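Local coordinates for zinc finger (CCCH type) motif-containing protein (Toxoplasma gondii, PDB 7NG2) that probably reads N6-methyladenosine marks in RNA through its YTH domain, the part present here, within a CPSF4 protein linked to mRNA cleavage and polyadenylation, at residues S65-G70 with Q105-F110. Sequence-based numbering, arbitrary orientation.
Sequences SGGFQG and QCKIEF
Gly67-Gly70 and Gln105-Glu109 run antiparallel, their short axes 168° apart, with Phe68 and Ile108 forming a hydrogen-bonded pair: Phe68 N donates to Ile108 O at 2.9 Å, and the return bond from Ile108 N to Phe68 O is weak. One residue further the register slips. Cys106 N reaches Gln69 O at 2.9 Å from above the carbonyl plane, and Gly70 faces Gln105, which defines a beta bulge. At the other end Phe110 N donates to Gly66 O, 2.8 Å away, extending the ladder just past the strand.

Side chains of Phe68 and Ile108 lie alongside each other on one face of the sheet, Phe68 CB 3.7 Å from Ile108 CG2. Phe110 lays one ring face over Gly67: Gly67 CA sits 3.7 Å from the ring centroid and 7° off the normal, a CH-pi contact. The edge of the same ring, led by CE1, meets the Phe68 face in a T-shaped stack, planes at 79° and centroids 5.2 Å apart. Met147 of helix 137-149 touches Phe68, Cys106 and Ile108. Strand 55-62 flanks 67-74 across from 98-109, placing this bulged antiparallel pair inside the mixed sheet of the YTH domain, a PUA-clan fold, with helix 137-149 packed on its Phe68-Ile108 face.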
loop_
_atom_site.group_PDB
_atom_site.type_symbol
_atom_site.label_atom_id
_atom_site.label_comp_id
_atom_site.label_asym_id
_atom_site.label_seq_id
_atom_site.Cartn_x
_atom_site.Cartn_y
_atom_site.Cartn_z
ATOM N N SER A 65 -14.315 2.248 2.414
ATOM C CA SER A 65 -14.497 2.022 0.990
ATOM C C SER A 65 -14.976 0.613 0.683
ATOM O O SER A 65 -15.477 0.374 -0.420
ATOM C CB SER A 65 -13.192 2.290 0.249
ATOM O OG SER A 65 -12.231 1.294 0.555
ATOM N N GLY A 66 -14.839 -0.309 1.630
ATOM C CA GLY A 66 -15.224 -1.690 1.421
ATOM C C GLY A 66 -14.255 -2.534 0.622
ATOM O O GLY A 66 -14.587 -3.679 0.296
ATOM N N GLY A 67 -13.067 -2.024 0.298
ATOM C CA GLY A 67 -12.138 -2.788 -0.511
ATOM C C GLY A 67 -10.867 -2.038 -0.824
ATOM O O GLY A 67 -10.436 -1.172 -0.058
ATOM N N PHE A 68 -10.251 -2.378 -1.950
ATOM C CA PHE A 68 -8.975 -1.806 -2.352
ATOM C C PHE A 68 -9.167 -0.904 -3.559
ATOM O O PHE A 68 -9.975 -1.199 -4.447
ATOM C CB PHE A 68 -7.954 -2.887 -2.732
ATOM C CG PHE A 68 -7.523 -3.760 -1.586
ATOM C CD1 PHE A 68 -6.696 -3.276 -0.584
ATOM C CD2 PHE A 68 -7.932 -5.083 -1.527
ATOM C CE1 PHE A 68 -6.286 -4.103 0.463
ATOM C CE2 PHE A 68 -7.526 -5.907 -0.486
ATOM C CZ PHE A 68 -6.707 -5.422 0.512
ATOM N N GLN A 69 -8.382 0.171 -3.608
ATOM C CA GLN A 69 -8.349 1.072 -4.749
ATOM C C GLN A 69 -7.142 0.836 -5.645
ATOM O O GLN A 69 -7.040 1.469 -6.702
ATOM C CB GLN A 69 -8.386 2.540 -4.290
ATOM C CG GLN A 69 -9.711 2.976 -3.677
ATOM C CD GLN A 69 -9.917 2.406 -2.290
ATOM O OE1 GLN A 69 -9.092 2.604 -1.406
ATOM N NE2 GLN A 69 -11.016 1.684 -2.098
ATOM N N GLY A 70 -6.251 -0.061 -5.264
ATOM C CA GLY A 70 -5.092 -0.364 -6.071
ATOM C C GLY A 70 -3.910 -0.697 -5.190
ATOM O O GLY A 70 -4.036 -0.932 -3.994
ATOM N N GLN A 105 -4.593 1.013 -10.401
ATOM C CA GLN A 105 -5.788 1.635 -9.843
ATOM C C GLN A 105 -6.972 0.776 -10.258
ATOM O O GLN A 105 -7.131 0.467 -11.442
ATOM C CB GLN A 105 -5.979 3.043 -10.400
ATOM C CG GLN A 105 -4.878 4.013 -10.020
ATOM C CD GLN A 105 -5.034 5.363 -10.689
ATOM O OE1 GLN A 105 -6.074 6.007 -10.579
ATOM N NE2 GLN A 105 -3.990 5.802 -11.375
ATOM N N CYS A 106 -7.807 0.390 -9.299
ATOM C CA CYS A 106 -8.884 -0.540 -9.603
ATOM C C CYS A 106 -9.961 -0.379 -8.547
ATOM O O CYS A 106 -9.839 0.417 -7.613
ATOM C CB CYS A 106 -8.390 -1.988 -9.554
ATOM S SG CYS A 106 -7.689 -2.477 -7.957
ATOM N N LYS A 107 -11.014 -1.170 -8.694
ATOM C CA LYS A 107 -12.032 -1.334 -7.668
ATOM C C LYS A 107 -12.203 -2.823 -7.429
ATOM O O LYS A 107 -12.506 -3.576 -8.361
ATOM C CB LYS A 107 -13.350 -0.701 -8.113
ATOM C CG LYS A 107 -13.207 0.760 -8.488
ATOM C CD LYS A 107 -14.449 1.559 -8.173
ATOM C CE LYS A 107 -14.267 3.017 -8.565
ATOM N NZ LYS A 107 -15.527 3.798 -8.418
ATOM N N ILE A 108 -11.989 -3.250 -6.188
ATOM C CA ILE A 108 -12.276 -4.619 -5.769
ATOM C C ILE A 108 -12.762 -4.571 -4.331
ATOM O O ILE A 108 -12.188 -3.867 -3.499
ATOM C CB ILE A 108 -11.052 -5.546 -5.943
ATOM C CG1 ILE A 108 -11.419 -6.998 -5.634
ATOM C CG2 ILE A 108 -9.875 -5.076 -5.088
ATOM C CD1 ILE A 108 -10.356 -7.994 -6.071
ATOM N N GLU A 109 -13.841 -5.285 -4.039
ATOM C CA GLU A 109 -14.448 -5.266 -2.715
ATOM C C GLU A 109 -13.951 -6.444 -1.891
ATOM O O GLU A 109 -13.777 -7.549 -2.415
ATOM C CB GLU A 109 -15.974 -5.347 -2.822
ATOM C CG GLU A 109 -16.612 -4.222 -3.616
ATOM C CD GLU A 109 -16.663 -2.916 -2.842
ATOM O OE1 GLU A 109 -16.754 -2.962 -1.595
ATOM O OE2 GLU A 109 -16.614 -1.842 -3.480
ATOM N N PHE A 110 -13.760 -6.212 -0.586
ATOM C CA PHE A 110 -13.416 -7.309 0.312
ATOM C C PHE A 110 -14.408 -8.456 0.169
ATOM O O PHE A 110 -14.026 -9.632 0.197
ATOM C CB PHE A 110 -13.413 -6.828 1.765
ATOM C CG PHE A 110 -12.342 -5.809 2.086
ATOM C CD1 PHE A 110 -11.020 -6.002 1.714
ATOM C CD2 PHE A 110 -12.668 -4.659 2.789
ATOM C CE1 PHE A 110 -10.047 -5.055 2.032
ATOM C CE2 PHE A 110 -11.704 -3.713 3.110
ATOM C CZ PHE A 110 -10.394 -3.914 2.730
#